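Local coordinates for argonaute protein (Marinitoga piezophila, PDB 5I4A) that uses short RNA guides with a 5'-hydroxyl end to bind complementary single-stranded DNA or RNA targets and cleave them, at residues D283-S288 and A331-S336; H323-R328 and I414-V419; Y418-G423 and S611-N616. All coordinates share one frame; numbering follows the deposited sequence.

Contact 1 (D283-S288 and A331-S336); sequences DVFKYS and AELGFS
Glu332 O takes a proton from a bridging water and a CA-H contact from Ser288. The water donates to Glu332 O at 2.7 Å and to Phe285 O at 2.9 Å, tying the two carbonyls together. Ser288 brings its CA-H to the first of these oxygens, with Ser288 CA and Glu332 O 3.1 Å apart and an angle of 132° at the hydrogen. Ser288 is the first residue past helix 284-287 and has positive phi. Its hydroxyl stands anti to the backbone N (chi1 -167°), which carries it over the peptide joining Leu333 to Gly334. Ser288 OG and Gly334 N are 3.2 Å apart, but the angle is too poor for a hydrogen bond. Helix 325-333 ends at this point in a Schellman motif, with Gly334 at positive phi; a CB there would run into Ser288 OG and into the carbonyl oxygen of Leu333. The contact thus sets the tail of linker L2 against the end of a Mid-domain helix, and Asn292 ND2 bonds Leu333 O from the same linker. Beside the polar part lies an apolar one. Phe285 CD1 rests 3.6 Å from Leu333 CD2, and Val284 CG2 reaches that same methyl of Leu333 at 3.9 Å. The Glu332 carboxylate stands nearly upright to the ring, their planes 79° apart, with Glu332 OE2 3.5 Å from Phe285 CB. Swapping Phe285 for an alanine would probably open a gap beside Leu333 CD2 and deprive Lys416 of its cation-pi partner.

Contact 2 (H323-R328 and I414-V419); sequences HSVFYR and IIKSYV. With nucleotides of chain B.
Phe326 reaches across to Ile415 and Val419, one turn apart on helix 412-424. At the root of the side chain, Phe326 CB lies 4.0 Å from Ile415 CG2, and the same methyl also touches the backbone at Phe326 CA. With CG anti to the backbone N (chi1 -179°), the ring is carried along the neighbouring helix in the direction of Val419. Phe326 CD1 then meets both partners: Ile415 CG2 comes in at the ring's edge, close to its plane, while Val419 CG2 approaches obliquely. One atom further on, Phe326 CE1 is 3.6 Å from Val419 CG2. Phe319 packs edge-to-face with the ring, and Val338 and Phe340 of strand 337-340 add to its surroundings.

Val325 widens the seam, its CG1 sitting 4.1 Å from Ile415 CG2. No hydrogen bond crosses between the segments; the polar bonds serve the start of helix 325-333 itself. Ser324 is its N-cap and accepts a weak bond from Phe326 N. Arg328 folds back so that its NH1 bonds His323 O over 2.7 Å, with the acceptor near the guanidinium plane, and one face of the guanidinium lies against Val325 CA.

Another side of helix 412-424 meets the guide RNA. Ile414 lies above the plane of the adenine of A2 of chain B, with Ile414 CG2 3.8 Å from C8 of that base. Ser417 CB comes up to the base's N3, and the Tyr418 ring brings CD1 to 3.9 Å from C4' of the sugar. Two helices packed through branched aliphatics and a phenylalanine, one of them also touching the second guide nucleotide, are part of the Rossmann-like Mid domain of Argonautes, which holds the guide's 5' region.

Contact 3 (Y418-G423 and S611-N616); sequences YVYKMG and STPYTN. With nucleotides of chain B.
Residues 418-423 are a continuous piece of helix 412-424, whereas 611-616 is loop, bent into a type I beta turn from Thr612 to Thr615. The two backbones come nearest at Lys421 and Ser611, whose CA atoms are 6.4 Å apart. Inside the loop Thr612 OG1 accepts from Tyr614 N at 3.3 Å and 152°, an ST turn at the start of the bend. Between the segments Tyr420 does most of the touching. It points its CB toward the loop, and with CG anti to the backbone N (chi1 180°) the ring lies beside Pro613, which sits on it in a CH-pi contact: Pro613 CG is 3.8 Å from the centroid of the Tyr420 ring and 20° off its normal. Ser611 O comes to the edge of that ring instead, 3.7 Å from Tyr420 CD1. This is a joint between Mid and PIWI, the latter having the RNase H fold, and Val284 of linker L2 touches both Tyr420 and Pro613. Both domains also hold the guide here. The extended Lys421 side chain leads away from the loop to the phosphate of U3 of chain B; its NZ is modelled very close to OP1, bonds A2 O3' of chain B weakly, and also bonds Leu638 O. From the PIWI side Thr612 OG1 shares a hydrogen bond with U3 O2' of chain B over 3.0 Å, a bond to a 2'-hydroxyl that is consistent with an RNA guide, while Thr612 CG2 lies 3.4 Å from O4' of the same U3. Thr615 OG1 comes to that same O2', at a doubtfully short distance.

Overall arrangement
All three contacts are buried, though each has a partly exposed fringe, such as Glu332 in contact 1 and Val325 in contact 2. They cluster tightly, their centres 11 to 12 Å apart, yet differ in what they join. Contact 2 lies inside the Mid domain and is purely apolar across its seam. Contact 1 fastens linker L2 to the far end of the same helix 325-333, adding a bridging water and main-chain oxygens to its apolar part. Contact 3 joins helix 412-424 to a PIWI loop, again by packing, while polar groups of both segments bind the guide. Val419 is a meeting point: its CG1 touches Leu333 and Phe335 of contact 1. Tyr614 of contact 3 packs on Ser417 and Lys416 of contact 2.

Contact 1 (D283-S288 and A331-S336)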
# COMPACT_ATOMS: atom_id res chain seq x y z
N ASP A 283 -13.50 23.09 0.07
CA ASP A 283 -13.85 24.43 -0.38
C ASP A 283 -14.06 24.51 -1.88
O ASP A 283 -14.39 25.59 -2.38
CB ASP A 283 -12.78 25.43 0.04
CG ASP A 283 -12.99 25.95 1.43
OD1 ASP A 283 -14.10 25.75 1.97
OD2 ASP A 283 -12.05 26.57 1.99
N VAL A 284 -13.88 23.41 -2.61
CA VAL A 284 -14.21 23.40 -4.04
C VAL A 284 -15.66 23.79 -4.26
O VAL A 284 -16.01 24.38 -5.29
CB VAL A 284 -13.87 22.02 -4.66
CG1 VAL A 284 -14.81 20.94 -4.11
CG2 VAL A 284 -13.91 22.07 -6.18
N PHE A 285 -16.54 23.47 -3.31
CA PHE A 285 -17.94 23.85 -3.40
C PHE A 285 -18.18 25.32 -3.08
O PHE A 285 -19.26 25.84 -3.38
CB PHE A 285 -18.79 22.99 -2.47
CG PHE A 285 -18.81 21.53 -2.84
CD1 PHE A 285 -19.59 21.08 -3.90
CD2 PHE A 285 -18.05 20.62 -2.14
CE1 PHE A 285 -19.60 19.75 -4.25
CE2 PHE A 285 -18.06 19.28 -2.48
CZ PHE A 285 -18.84 18.84 -3.54
N LYS A 286 -17.20 26.00 -2.49
CA LYS A 286 -17.28 27.45 -2.29
C LYS A 286 -16.84 28.23 -3.51
O LYS A 286 -17.43 29.27 -3.83
CB LYS A 286 -16.42 27.88 -1.09
CG LYS A 286 -17.04 27.66 0.27
CD LYS A 286 -16.20 28.33 1.34
CE LYS A 286 -16.64 27.95 2.74
NZ LYS A 286 -15.57 28.24 3.73
N TYR A 287 -15.81 27.75 -4.21
CA TYR A 287 -15.13 28.54 -5.24
C TYR A 287 -15.14 27.87 -6.61
O TYR A 287 -14.49 28.37 -7.53
CB TYR A 287 -13.70 28.83 -4.80
CG TYR A 287 -13.61 29.39 -3.39
CD1 TYR A 287 -14.01 30.69 -3.11
CD2 TYR A 287 -13.12 28.61 -2.34
CE1 TYR A 287 -13.94 31.20 -1.83
CE2 TYR A 287 -13.04 29.12 -1.06
CZ TYR A 287 -13.45 30.41 -0.81
OH TYR A 287 -13.38 30.93 0.47
N SER A 288 -15.86 26.75 -6.75
CA SER A 288 -16.14 26.09 -8.02
C SER A 288 -14.90 25.44 -8.64
O SER A 288 -13.78 25.76 -8.24
CB SER A 288 -16.77 27.09 -9.01
OG SER A 288 -17.33 26.42 -10.13
N ALA A 331 -24.15 23.04 -9.68
CA ALA A 331 -23.99 24.47 -9.87
C ALA A 331 -22.76 24.99 -9.13
O ALA A 331 -21.96 25.75 -9.68
CB ALA A 331 -25.25 25.21 -9.42
N GLU A 332 -22.59 24.58 -7.87
CA GLU A 332 -21.45 25.04 -7.08
C GLU A 332 -20.13 24.61 -7.70
O GLU A 332 -19.14 25.34 -7.59
CB GLU A 332 -21.56 24.51 -5.65
CG GLU A 332 -22.56 25.25 -4.78
CD GLU A 332 -22.89 24.51 -3.50
OE1 GLU A 332 -23.91 24.85 -2.86
OE2 GLU A 332 -22.14 23.58 -3.13
N LEU A 333 -20.10 23.46 -8.36
CA LEU A 333 -18.87 22.98 -8.97
C LEU A 333 -18.62 23.57 -10.35
O LEU A 333 -17.54 23.36 -10.91
CB LEU A 333 -18.89 21.45 -9.05
CG LEU A 333 -18.83 20.75 -7.69
CD1 LEU A 333 -18.81 19.25 -7.86
CD2 LEU A 333 -17.62 21.22 -6.88
N GLY A 334 -19.58 24.30 -10.91
CA GLY A 334 -19.36 25.01 -12.16
C GLY A 334 -19.87 24.34 -13.41
O GLY A 334 -19.44 24.72 -14.51
N PHE A 335 -20.76 23.35 -13.30
CA PHE A 335 -21.34 22.74 -14.49
C PHE A 335 -22.29 23.73 -15.17
O PHE A 335 -23.10 24.38 -14.51
CB PHE A 335 -22.08 21.46 -14.14
CG PHE A 335 -21.18 20.32 -13.74
CD1 PHE A 335 -20.47 19.62 -14.70
CD2 PHE A 335 -21.06 19.94 -12.41
CE1 PHE A 335 -19.64 18.58 -14.34
CE2 PHE A 335 -20.23 18.90 -12.05
CZ PHE A 335 -19.52 18.22 -13.02
N SER A 336 -22.17 23.83 -16.50
CA SER A 336 -23.06 24.72 -17.24
C SER A 336 -24.52 24.31 -17.06
O SER A 336 -25.39 25.17 -16.87
CB SER A 336 -22.68 24.73 -18.72
OG SER A 336 -22.85 23.44 -19.30
O HOH W 1 -19.35 27.45 -5.85
O HOH W 2 -20.37 27.53 -9.96

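Contact 2 (H323-R328 and I414-V419)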
# COMPACT_ATOMS: atom_id res chain seq x y z
N HIS A 323 -33.67 22.19 -7.62
CA HIS A 323 -32.85 22.91 -6.65
C HIS A 323 -32.43 22.00 -5.49
O HIS A 323 -32.09 22.50 -4.41
CB HIS A 323 -33.59 24.14 -6.13
CG HIS A 323 -33.94 25.12 -7.20
ND1 HIS A 323 -32.99 25.89 -7.85
CD2 HIS A 323 -35.13 25.46 -7.75
CE1 HIS A 323 -33.58 26.65 -8.74
NE2 HIS A 323 -34.88 26.41 -8.70
N SER A 324 -32.44 20.69 -5.71
CA SER A 324 -31.99 19.73 -4.71
C SER A 324 -30.50 19.88 -4.44
O SER A 324 -29.81 20.67 -5.10
CB SER A 324 -32.28 18.30 -5.16
OG SER A 324 -31.42 17.92 -6.23
N VAL A 325 -29.99 19.13 -3.46
CA VAL A 325 -28.56 19.15 -3.16
C VAL A 325 -27.75 18.68 -4.37
O VAL A 325 -26.63 19.15 -4.59
CB VAL A 325 -28.27 18.30 -1.91
CG1 VAL A 325 -28.82 16.89 -2.08
CG2 VAL A 325 -26.79 18.28 -1.59
N PHE A 326 -28.31 17.77 -5.18
CA PHE A 326 -27.61 17.32 -6.38
C PHE A 326 -27.41 18.47 -7.36
O PHE A 326 -26.31 18.64 -7.92
CB PHE A 326 -28.38 16.17 -7.03
CG PHE A 326 -27.72 15.62 -8.27
CD1 PHE A 326 -26.81 14.58 -8.17
CD2 PHE A 326 -28.00 16.14 -9.52
CE1 PHE A 326 -26.20 14.07 -9.31
CE2 PHE A 326 -27.39 15.64 -10.65
CZ PHE A 326 -26.49 14.60 -10.54
N TYR A 327 -28.46 19.26 -7.60
CA TYR A 327 -28.35 20.36 -8.55
C TYR A 327 -27.54 21.52 -7.99
O TYR A 327 -26.84 22.21 -8.74
CB TYR A 327 -29.74 20.85 -8.96
CG TYR A 327 -30.50 19.90 -9.85
CD1 TYR A 327 -30.31 19.90 -11.22
CD2 TYR A 327 -31.42 19.00 -9.31
CE1 TYR A 327 -31.00 19.02 -12.04
CE2 TYR A 327 -32.11 18.12 -10.12
CZ TYR A 327 -31.90 18.14 -11.48
OH TYR A 327 -32.59 17.27 -12.30
N ARG A 328 -27.62 21.75 -6.68
CA ARG A 328 -26.80 22.80 -6.08
C ARG A 328 -25.32 22.42 -6.11
O ARG A 328 -24.46 23.28 -6.33
CB ARG A 328 -27.25 23.08 -4.64
CG ARG A 328 -28.69 23.59 -4.54
CD ARG A 328 -28.95 24.28 -3.21
NE ARG A 328 -28.63 23.44 -2.06
CZ ARG A 328 -29.44 22.52 -1.56
NH1 ARG A 328 -30.63 22.32 -2.11
NH2 ARG A 328 -29.07 21.80 -0.51
N ILE A 414 -22.34 12.91 0.75
CA ILE A 414 -22.21 11.79 -0.18
C ILE A 414 -22.65 12.21 -1.58
O ILE A 414 -21.96 11.94 -2.57
CB ILE A 414 -23.00 10.58 0.33
CG1 ILE A 414 -22.35 10.02 1.60
CG2 ILE A 414 -23.09 9.50 -0.75
CD1 ILE A 414 -23.08 8.85 2.20
N ILE A 415 -23.80 12.87 -1.69
CA ILE A 415 -24.26 13.34 -3.00
C ILE A 415 -23.30 14.37 -3.56
O ILE A 415 -23.00 14.37 -4.76
CB ILE A 415 -25.70 13.89 -2.92
CG1 ILE A 415 -26.70 12.76 -2.67
CG2 ILE A 415 -26.08 14.62 -4.20
CD1 ILE A 415 -27.02 12.53 -1.23
N LYS A 416 -22.80 15.28 -2.71
CA LYS A 416 -21.79 16.24 -3.14
C LYS A 416 -20.56 15.52 -3.69
O LYS A 416 -20.05 15.86 -4.76
CB LYS A 416 -21.40 17.15 -1.98
CG LYS A 416 -22.50 18.13 -1.55
CD LYS A 416 -22.14 18.86 -0.26
CE LYS A 416 -21.09 19.95 -0.50
NZ LYS A 416 -20.96 20.86 0.67
N SER A 417 -20.08 14.51 -2.96
CA SER A 417 -18.92 13.74 -3.39
C SER A 417 -19.18 13.04 -4.72
O SER A 417 -18.32 13.00 -5.60
CB SER A 417 -18.55 12.72 -2.32
OG SER A 417 -18.09 13.37 -1.15
N TYR A 418 -20.37 12.46 -4.85
CA TYR A 418 -20.76 11.77 -6.08
C TYR A 418 -20.69 12.71 -7.28
O TYR A 418 -20.15 12.35 -8.34
CB TYR A 418 -22.17 11.21 -5.89
CG TYR A 418 -22.67 10.23 -6.93
CD1 TYR A 418 -21.85 9.23 -7.43
CD2 TYR A 418 -23.98 10.29 -7.38
CE1 TYR A 418 -22.33 8.32 -8.37
CE2 TYR A 418 -24.46 9.40 -8.31
CZ TYR A 418 -23.64 8.42 -8.81
OH TYR A 418 -24.12 7.53 -9.74
N VAL A 419 -21.19 13.94 -7.13
CA VAL A 419 -21.12 14.91 -8.22
C VAL A 419 -19.69 15.34 -8.48
O VAL A 419 -19.29 15.57 -9.63
CB VAL A 419 -22.03 16.12 -7.93
CG1 VAL A 419 -21.96 17.12 -9.07
CG2 VAL A 419 -23.46 15.67 -7.70
P A B 2 -21.07 3.75 -3.15
OP1 A B 2 -20.46 3.27 -1.89
OP2 A B 2 -22.53 4.05 -3.20
O5' A B 2 -20.28 5.07 -3.56
C5' A B 2 -20.55 5.75 -4.78
C4' A B 2 -19.87 7.09 -4.80
O4' A B 2 -20.52 7.97 -3.84
C3' A B 2 -18.41 7.08 -4.37
O3' A B 2 -17.52 6.73 -5.42
C2' A B 2 -18.21 8.49 -3.83
O2' A B 2 -18.06 9.43 -4.88
C1' A B 2 -19.56 8.73 -3.15
N9 A B 2 -19.55 8.27 -1.75
C8 A B 2 -20.15 7.15 -1.23
N7 A B 2 -19.97 7.00 0.06
C5 A B 2 -19.19 8.10 0.41
C6 A B 2 -18.66 8.53 1.64
N6 A B 2 -18.83 7.87 2.79
N1 A B 2 -17.93 9.67 1.64
C2 A B 2 -17.76 10.32 0.49
N3 A B 2 -18.21 10.02 -0.72
C4 A B 2 -18.93 8.89 -0.69

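Contact 3 (Y418-G423 and S611-N616)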
# COMPACT_ATOMS: atom_id res chain seq x y z
N TYR A 418 -20.37 12.46 -4.85
CA TYR A 418 -20.76 11.77 -6.08
C TYR A 418 -20.69 12.71 -7.28
O TYR A 418 -20.15 12.35 -8.34
CB TYR A 418 -22.17 11.21 -5.89
CG TYR A 418 -22.67 10.23 -6.93
CD1 TYR A 418 -21.85 9.23 -7.43
CD2 TYR A 418 -23.98 10.29 -7.38
CE1 TYR A 418 -22.33 8.32 -8.37
CE2 TYR A 418 -24.46 9.40 -8.31
CZ TYR A 418 -23.64 8.42 -8.81
OH TYR A 418 -24.12 7.53 -9.74
N VAL A 419 -21.19 13.94 -7.13
CA VAL A 419 -21.12 14.91 -8.22
C VAL A 419 -19.69 15.34 -8.48
O VAL A 419 -19.29 15.57 -9.63
CB VAL A 419 -22.03 16.12 -7.93
CG1 VAL A 419 -21.96 17.12 -9.07
CG2 VAL A 419 -23.46 15.67 -7.70
N TYR A 420 -18.88 15.46 -7.42
CA TYR A 420 -17.47 15.78 -7.60
C TYR A 420 -16.78 14.71 -8.43
O TYR A 420 -16.02 15.02 -9.35
CB TYR A 420 -16.79 15.93 -6.24
CG TYR A 420 -15.31 16.25 -6.34
CD1 TYR A 420 -14.37 15.24 -6.49
CD2 TYR A 420 -14.87 17.57 -6.31
CE1 TYR A 420 -13.02 15.53 -6.60
CE2 TYR A 420 -13.52 17.87 -6.41
CZ TYR A 420 -12.61 16.84 -6.56
OH TYR A 420 -11.27 17.14 -6.67
N LYS A 421 -17.01 13.43 -8.10
CA LYS A 421 -16.42 12.33 -8.85
C LYS A 421 -16.79 12.41 -10.33
O LYS A 421 -15.95 12.20 -11.20
CB LYS A 421 -16.86 11.00 -8.26
CG LYS A 421 -16.39 9.79 -9.06
CD LYS A 421 -16.84 8.49 -8.43
CE LYS A 421 -16.19 7.31 -9.13
NZ LYS A 421 -16.51 5.99 -8.49
N MET A 422 -18.06 12.72 -10.61
CA MET A 422 -18.49 12.87 -12.00
C MET A 422 -17.69 13.95 -12.71
O MET A 422 -17.21 13.75 -13.84
CB MET A 422 -19.98 13.18 -12.05
CG MET A 422 -20.87 12.04 -11.60
SD MET A 422 -22.60 12.51 -11.68
CE MET A 422 -23.38 10.99 -11.15
N GLY A 423 -17.53 15.11 -12.07
CA GLY A 423 -16.68 16.14 -12.64
C GLY A 423 -15.26 15.66 -12.84
O GLY A 423 -14.64 15.93 -13.87
N SER A 611 -10.07 11.77 -5.03
CA SER A 611 -11.24 10.95 -5.32
C SER A 611 -12.51 11.65 -4.86
O SER A 611 -13.50 11.72 -5.60
CB SER A 611 -11.10 9.58 -4.65
OG SER A 611 -12.36 8.97 -4.49
N THR A 612 -12.46 12.23 -3.67
CA THR A 612 -13.49 13.10 -3.14
C THR A 612 -12.75 14.21 -2.39
O THR A 612 -11.63 14.03 -2.04
CB THR A 612 -14.54 12.48 -2.22
OG1 THR A 612 -13.98 12.29 -0.93
CG2 THR A 612 -15.08 11.18 -2.76
N PRO A 613 -13.38 15.33 -2.13
CA PRO A 613 -12.71 16.40 -1.37
C PRO A 613 -12.51 16.08 0.11
O PRO A 613 -11.78 16.81 0.78
CB PRO A 613 -13.63 17.61 -1.55
CG PRO A 613 -14.46 17.30 -2.75
CD PRO A 613 -14.62 15.81 -2.76
N TYR A 614 -13.13 15.02 0.62
CA TYR A 614 -13.14 14.72 2.04
C TYR A 614 -12.05 13.73 2.46
O TYR A 614 -11.90 13.47 3.66
CB TYR A 614 -14.52 14.19 2.45
CG TYR A 614 -15.63 15.16 2.12
CD1 TYR A 614 -15.76 16.37 2.80
CD2 TYR A 614 -16.55 14.89 1.11
CE1 TYR A 614 -16.77 17.27 2.49
CE2 TYR A 614 -17.56 15.78 0.79
CZ TYR A 614 -17.66 16.97 1.49
OH TYR A 614 -18.67 17.86 1.18
N THR A 615 -11.32 13.15 1.51
CA THR A 615 -10.14 12.35 1.79
C THR A 615 -9.06 12.70 0.78
O THR A 615 -9.35 13.22 -0.30
CB THR A 615 -10.41 10.83 1.74
OG1 THR A 615 -10.68 10.44 0.39
CG2 THR A 615 -11.60 10.45 2.63
N ASN A 616 -7.81 12.39 1.12
CA ASN A 616 -6.70 12.65 0.22
C ASN A 616 -5.89 11.38 0.00
O ASN A 616 -5.87 10.47 0.84
CB ASN A 616 -5.80 13.77 0.73
CG ASN A 616 -5.35 13.56 2.16
OD1 ASN A 616 -5.90 14.15 3.09
ND2 ASN A 616 -4.36 12.70 2.35
P U B 3 -16.15 5.97 -5.07
OP1 U B 3 -15.36 5.82 -6.32
OP2 U B 3 -16.47 4.77 -4.27
O5' U B 3 -15.39 7.00 -4.14
C5' U B 3 -14.58 6.54 -3.07
C4' U B 3 -14.19 7.66 -2.15
O4' U B 3 -15.33 8.05 -1.34
C3' U B 3 -13.10 7.33 -1.15
O3' U B 3 -11.81 7.46 -1.70
C2' U B 3 -13.38 8.30 -0.01
O2' U B 3 -12.85 9.58 -0.32
C1' U B 3 -14.90 8.37 -0.03
N1 U B 3 -15.51 7.40 0.90
C2 U B 3 -15.36 7.60 2.26
O2 U B 3 -14.77 8.55 2.74
N3 U B 3 -15.95 6.64 3.05
C4 U B 3 -16.64 5.53 2.63
O4 U B 3 -17.11 4.76 3.47
C5 U B 3 -16.75 5.39 1.21
C6 U B 3 -16.19 6.31 0.42
P A B 2 -21.07 3.75 -3.15
OP1 A B 2 -20.46 3.27 -1.89
OP2 A B 2 -22.53 4.05 -3.20
O5' A B 2 -20.28 5.07 -3.56
C5' A B 2 -20.55 5.75 -4.78
C4' A B 2 -19.87 7.09 -4.80
O4' A B 2 -20.52 7.97 -3.84
C3' A B 2 -18.41 7.08 -4.37
O3' A B 2 -17.52 6.73 -5.42
C2' A B 2 -18.21 8.49 -3.83
O2' A B 2 -18.06 9.43 -4.88
C1' A B 2 -19.56 8.73 -3.15
N9 A B 2 -19.55 8.27 -1.75
C8 A B 2 -20.15 7.15 -1.23
N7 A B 2 -19.97 7.00 0.06
C5 A B 2 -19.19 8.10 0.41
C6 A B 2 -18.66 8.53 1.64
N6 A B 2 -18.83 7.87 2.79
N1 A B 2 -17.93 9.67 1.64
C2 A B 2 -17.76 10.32 0.49
N3 A B 2 -18.21 10.02 -0.72
C4 A B 2 -18.93 8.89 -0.69